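Hypothetical protein PH1952 (Pyrococcus horikoshii, PDB 1ZJJ) is uncharacterised in detail but is probably a magnesium-dependent phosphatase of the haloacid dehalogenase superfamily. Local coordinates at residues M77-D82 with M192-R197; E133-A138 with A172-A177. One frame throughout, in Å; residues are numbered along the deposited sequence.

Contact 1: M77-D82 with M192-R197; sequences MSKHLD and MYEVVR
The imidazole of His-80 and the carboxylate of Glu-194 meet edge to edge and nearly coplanar, their planes 21° apart, with Glu-194 CD lying in the ring plane beyond NE2. Lys-79 CG sits over one face of the ring, offset toward its rim, and the Tyr-76 ring meets the imidazole obliquely. His-80 NE2 donates to both carboxylate oxygens of Glu-194 in a bifurcated bond, 2.9 Å to OE2 and 2.9 Å to OE1. Each oxygen uses its syn lone pair, and neither bond is straight, as expected when one N-H is shared. The lysine arrives differently. With CG anti to the backbone N (chi1 -174°) and the rest of the chain extended, Lys-79 runs out alongside the histidine until its NZ lies 2.9 Å from Glu-194 OE2, a salt bridge made from above the carboxylate plane, 42° out of it. OE2 thus takes two donors, one near the plane and one well out of it; the carboxylate may favour a protonated imidazole, an effect the nearby Lys-79 ammonium would partly offset. With an alanine here instead of Glu-194, the Lys-79 ammonium and His-80 NE2 are likely to lose their common acceptor, and the imidazole would be freer to turn. On the buried side of helix 190-199, Val-195 packs on Ala-72 and Leu-75 of helix 69-80. The arrangement is a histidine-carboxylate hydrogen bond extended by a lysine salt bridge, joining at the surface the C-terminal end of helix 69-80 to helix 190-199 of the haloacid dehalogenase-type fold.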
# COMPACT_ATOMS: atom_id res chain seq x y z
N MET B 77 4.39 10.58 -20.71
CA MET B 77 3.93 11.90 -20.29
C MET B 77 4.07 12.92 -21.42
O MET B 77 3.15 13.68 -21.69
CB MET B 77 4.73 12.36 -19.06
CG MET B 77 4.49 11.48 -17.84
SD MET B 77 5.59 11.82 -16.45
CE MET B 77 4.74 13.23 -15.74
N SER B 78 5.23 12.92 -22.07
CA SER B 78 5.48 13.85 -23.16
C SER B 78 4.48 13.69 -24.31
O SER B 78 3.99 14.67 -24.86
CB SER B 78 6.90 13.63 -23.69
OG SER B 78 7.28 14.67 -24.56
N LYS B 79 4.18 12.44 -24.65
CA LYS B 79 3.27 12.14 -25.75
C LYS B 79 1.78 12.25 -25.46
O LYS B 79 1.01 12.66 -26.33
CB LYS B 79 3.56 10.73 -26.28
CG LYS B 79 2.77 10.35 -27.51
CD LYS B 79 3.17 8.98 -28.01
CE LYS B 79 2.65 8.76 -29.42
NZ LYS B 79 2.86 7.37 -29.90
N HIS B 80 1.36 11.91 -24.24
CA HIS B 80 -0.06 11.89 -23.92
C HIS B 80 -0.62 12.81 -22.84
O HIS B 80 -1.81 12.78 -22.58
CB HIS B 80 -0.46 10.45 -23.57
CG HIS B 80 -0.16 9.46 -24.65
ND1 HIS B 80 -0.81 9.46 -25.86
CD2 HIS B 80 0.73 8.43 -24.70
CE1 HIS B 80 -0.34 8.49 -26.62
NE2 HIS B 80 0.60 7.85 -25.94
N LEU B 81 0.21 13.62 -22.20
CA LEU B 81 -0.31 14.49 -21.15
C LEU B 81 0.05 15.95 -21.39
O LEU B 81 0.88 16.26 -22.24
CB LEU B 81 0.21 14.04 -19.78
CG LEU B 81 -0.06 12.58 -19.39
CD1 LEU B 81 0.66 12.27 -18.08
CD2 LEU B 81 -1.57 12.33 -19.26
N ASP B 82 -0.58 16.84 -20.63
CA ASP B 82 -0.31 18.27 -20.76
C ASP B 82 0.72 18.69 -19.73
O ASP B 82 0.58 18.41 -18.55
CB ASP B 82 -1.59 19.07 -20.58
CG ASP B 82 -2.68 18.61 -21.51
OD1 ASP B 82 -2.45 18.55 -22.73
OD2 ASP B 82 -3.78 18.30 -21.01
N MET B 192 4.46 0.82 -21.97
CA MET B 192 5.79 0.26 -22.16
C MET B 192 5.90 -0.31 -23.57
O MET B 192 6.93 -0.18 -24.22
CB MET B 192 6.06 -0.85 -21.14
CG MET B 192 7.53 -1.19 -20.97
SD MET B 192 8.41 0.13 -20.09
CE MET B 192 9.24 -0.80 -18.84
N TYR B 193 4.83 -0.96 -24.02
CA TYR B 193 4.81 -1.54 -25.36
C TYR B 193 4.89 -0.42 -26.39
O TYR B 193 5.55 -0.55 -27.42
CB TYR B 193 3.53 -2.34 -25.60
CG TYR B 193 3.48 -3.00 -26.96
CD1 TYR B 193 4.32 -4.06 -27.28
CD2 TYR B 193 2.61 -2.52 -27.95
CE1 TYR B 193 4.30 -4.64 -28.55
CE2 TYR B 193 2.58 -3.10 -29.22
CZ TYR B 193 3.43 -4.15 -29.51
OH TYR B 193 3.43 -4.70 -30.77
N GLU B 194 4.21 0.69 -26.11
CA GLU B 194 4.22 1.82 -27.01
C GLU B 194 5.65 2.30 -27.21
O GLU B 194 6.03 2.67 -28.32
CB GLU B 194 3.34 2.95 -26.46
CG GLU B 194 3.41 4.23 -27.28
CD GLU B 194 2.37 5.25 -26.86
OE1 GLU B 194 2.19 5.47 -25.65
OE2 GLU B 194 1.74 5.85 -27.76
N VAL B 195 6.44 2.28 -26.15
CA VAL B 195 7.84 2.71 -26.25
C VAL B 195 8.68 1.75 -27.09
O VAL B 195 9.48 2.17 -27.92
CB VAL B 195 8.47 2.88 -24.86
CG1 VAL B 195 9.96 3.14 -24.99
CG2 VAL B 195 7.81 4.05 -24.14
N VAL B 196 8.51 0.45 -26.86
CA VAL B 196 9.24 -0.57 -27.61
C VAL B 196 8.91 -0.44 -29.10
O VAL B 196 9.79 -0.47 -29.95
CB VAL B 196 8.88 -2.00 -27.13
CG1 VAL B 196 9.44 -3.04 -28.10
CG2 VAL B 196 9.42 -2.24 -25.73
N ARG B 197 7.62 -0.30 -29.39
CA ARG B 197 7.13 -0.19 -30.76
C ARG B 197 7.68 1.00 -31.51
O ARG B 197 7.94 0.93 -32.71
CB ARG B 197 5.61 -0.10 -30.77
CG ARG B 197 4.98 -1.37 -31.22
CD ARG B 197 5.55 -1.74 -32.57
NE ARG B 197 5.25 -3.12 -32.90
CZ ARG B 197 6.00 -3.89 -33.68
NH1 ARG B 197 7.11 -3.43 -34.24
NH2 ARG B 197 5.60 -5.12 -33.91

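Contact 2: E133-A138 with A172-A177; sequences EKLKYA and AALKVA
Leu-174 reaches from helix 167-178 onto Leu-135 and Ala-138 of helix 132-143, packing together two helices of the α/β domain built on the four-stranded parallel sheet. Helix 132-143 is the crossover between the adjacent strands 121-124 and 147-150; helix 167-178 comes before strand 183-184 at the sheet's edge. The tight part is apolar and buried. The two leucines cross obliquely, CD2 of Leu-135 lying 3.8 Å from CD2 of Leu-174, and the CA atoms of Leu-135 and Leu-174 are 6.8 Å apart, the closest CA pair of the two segments. In Leu-174, chi1 of -72° sets CG anti to the carbonyl carbon, and chi2 of 175° then turns its two methyls toward Ala-138: CD2 is 4.0 Å from Ala-138 CB, and CD1 is 4.1 Å from that same methyl. The small side chain of Ala-138 lets the branched leucine end settle close to the helix, while its methyl also touches Phe-87 and Ile-89 of strand 86-89. Away from this spot the fit relaxes. Ala-173 points toward the other helix, yet its CB stays 4.7 Å from Leu-135 CD2, and the methyl of Ala-177 stands farther off still, although its carbonyl accepts a hydrogen bond from Arg-143. On the outer side, Lys-175 is exposed to solvent, while Lys-136 points away from the contact and packs on Tyr-164 of the second subunit; Val-176 lies against Ala-155 of that subunit. Back in the tight part, Leu-174 CD2 rests 3.6 Å from the backbone O of Leu-135, a van der Waals contact with an oxygen that is hydrogen-bonded to Thr-139 OG1.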
# COMPACT_ATOMS: atom_id res chain seq x y z
N GLU B 133 5.21 11.07 4.98
CA GLU B 133 5.07 12.44 4.49
C GLU B 133 4.93 12.47 2.97
O GLU B 133 4.09 13.19 2.43
CB GLU B 133 6.27 13.28 4.94
CG GLU B 133 6.26 14.70 4.41
CD GLU B 133 7.35 15.57 5.00
OE1 GLU B 133 8.51 15.10 5.12
OE2 GLU B 133 7.07 16.73 5.34
N LYS B 134 5.75 11.68 2.28
CA LYS B 134 5.66 11.63 0.82
C LYS B 134 4.30 11.10 0.39
O LYS B 134 3.67 11.65 -0.52
CB LYS B 134 6.78 10.76 0.25
CG LYS B 134 8.17 11.35 0.40
CD LYS B 134 9.20 10.54 -0.37
CE LYS B 134 10.60 11.07 -0.14
NZ LYS B 134 11.59 10.30 -0.95
N LEU B 135 3.83 10.03 1.02
CA LEU B 135 2.52 9.46 0.70
C LEU B 135 1.42 10.50 0.92
O LEU B 135 0.44 10.56 0.17
CB LEU B 135 2.23 8.24 1.57
CG LEU B 135 3.10 7.01 1.32
CD1 LEU B 135 2.73 5.92 2.32
CD2 LEU B 135 2.91 6.52 -0.11
N LYS B 136 1.59 11.30 1.97
CA LYS B 136 0.62 12.33 2.31
C LYS B 136 0.45 13.36 1.19
O LYS B 136 -0.65 13.56 0.68
CB LYS B 136 1.04 13.03 3.60
CG LYS B 136 0.10 14.14 4.05
CD LYS B 136 0.65 14.91 5.24
CE LYS B 136 1.96 15.63 4.91
NZ LYS B 136 2.43 16.47 6.05
N TYR B 137 1.54 14.01 0.80
CA TYR B 137 1.46 15.01 -0.26
C TYR B 137 1.03 14.42 -1.60
O TYR B 137 0.30 15.06 -2.36
CB TYR B 137 2.79 15.75 -0.40
CG TYR B 137 3.02 16.69 0.76
CD1 TYR B 137 2.09 17.69 1.05
CD2 TYR B 137 4.11 16.54 1.61
CE1 TYR B 137 2.24 18.51 2.16
CE2 TYR B 137 4.27 17.36 2.74
CZ TYR B 137 3.32 18.34 3.00
OH TYR B 137 3.45 19.15 4.11
N ALA B 138 1.46 13.19 -1.88
CA ALA B 138 1.07 12.55 -3.13
C ALA B 138 -0.44 12.34 -3.13
O ALA B 138 -1.11 12.55 -4.14
CB ALA B 138 1.79 11.21 -3.28
N ALA B 172 0.08 0.72 -4.57
CA ALA B 172 -1.13 0.17 -3.97
C ALA B 172 -1.61 1.02 -2.81
O ALA B 172 -2.81 1.28 -2.68
CB ALA B 172 -0.87 -1.27 -3.50
N ALA B 173 -0.68 1.46 -1.96
CA ALA B 173 -1.03 2.30 -0.82
C ALA B 173 -1.71 3.59 -1.29
O ALA B 173 -2.71 4.01 -0.73
CB ALA B 173 0.22 2.64 -0.02
N LEU B 174 -1.16 4.20 -2.34
CA LEU B 174 -1.73 5.45 -2.86
C LEU B 174 -3.08 5.22 -3.54
O LEU B 174 -3.94 6.10 -3.51
CB LEU B 174 -0.74 6.10 -3.83
CG LEU B 174 0.47 6.72 -3.12
CD1 LEU B 174 1.45 7.24 -4.15
CD2 LEU B 174 -0.00 7.83 -2.17
N LYS B 175 -3.26 4.04 -4.13
CA LYS B 175 -4.54 3.71 -4.77
C LYS B 175 -5.62 3.69 -3.69
O LYS B 175 -6.73 4.19 -3.89
CB LYS B 175 -4.45 2.34 -5.45
CG LYS B 175 -5.74 1.90 -6.14
CD LYS B 175 -5.52 0.64 -6.97
CE LYS B 175 -5.11 -0.54 -6.10
NZ LYS B 175 -4.68 -1.74 -6.88
N VAL B 176 -5.29 3.11 -2.54
CA VAL B 176 -6.23 3.03 -1.42
C VAL B 176 -6.47 4.39 -0.78
O VAL B 176 -7.61 4.73 -0.45
CB VAL B 176 -5.71 2.05 -0.34
CG1 VAL B 176 -6.51 2.21 0.95
CG2 VAL B 176 -5.84 0.64 -0.85
N ALA B 177 -5.41 5.18 -0.63
CA ALA B 177 -5.54 6.50 -0.02
C ALA B 177 -6.23 7.53 -0.92
O ALA B 177 -6.85 8.46 -0.42
CB ALA B 177 -4.16 7.01 0.38

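In the fold
Contact 2 is nested in sequence inside contact 1: the order is 77-82, 133-138, 172-177, 192-197. Their centres lie 24 Å apart and their nearest atoms about 13 Å, without touching. Helix 69-80 follows strand 66-68 of the six-stranded sheet and leads to strand 86-89 of the four-stranded one, whereas helix 190-199 leads back to strand 204-209. Contact 1 therefore joins helices on the way into and out of the inserted domain, and contact 2 packs helices within it. This is consistent with a core-and-cap architecture, in which the core carries the magnesium site of Asp-7, Asp-9 and Asp-210, away from both contacts.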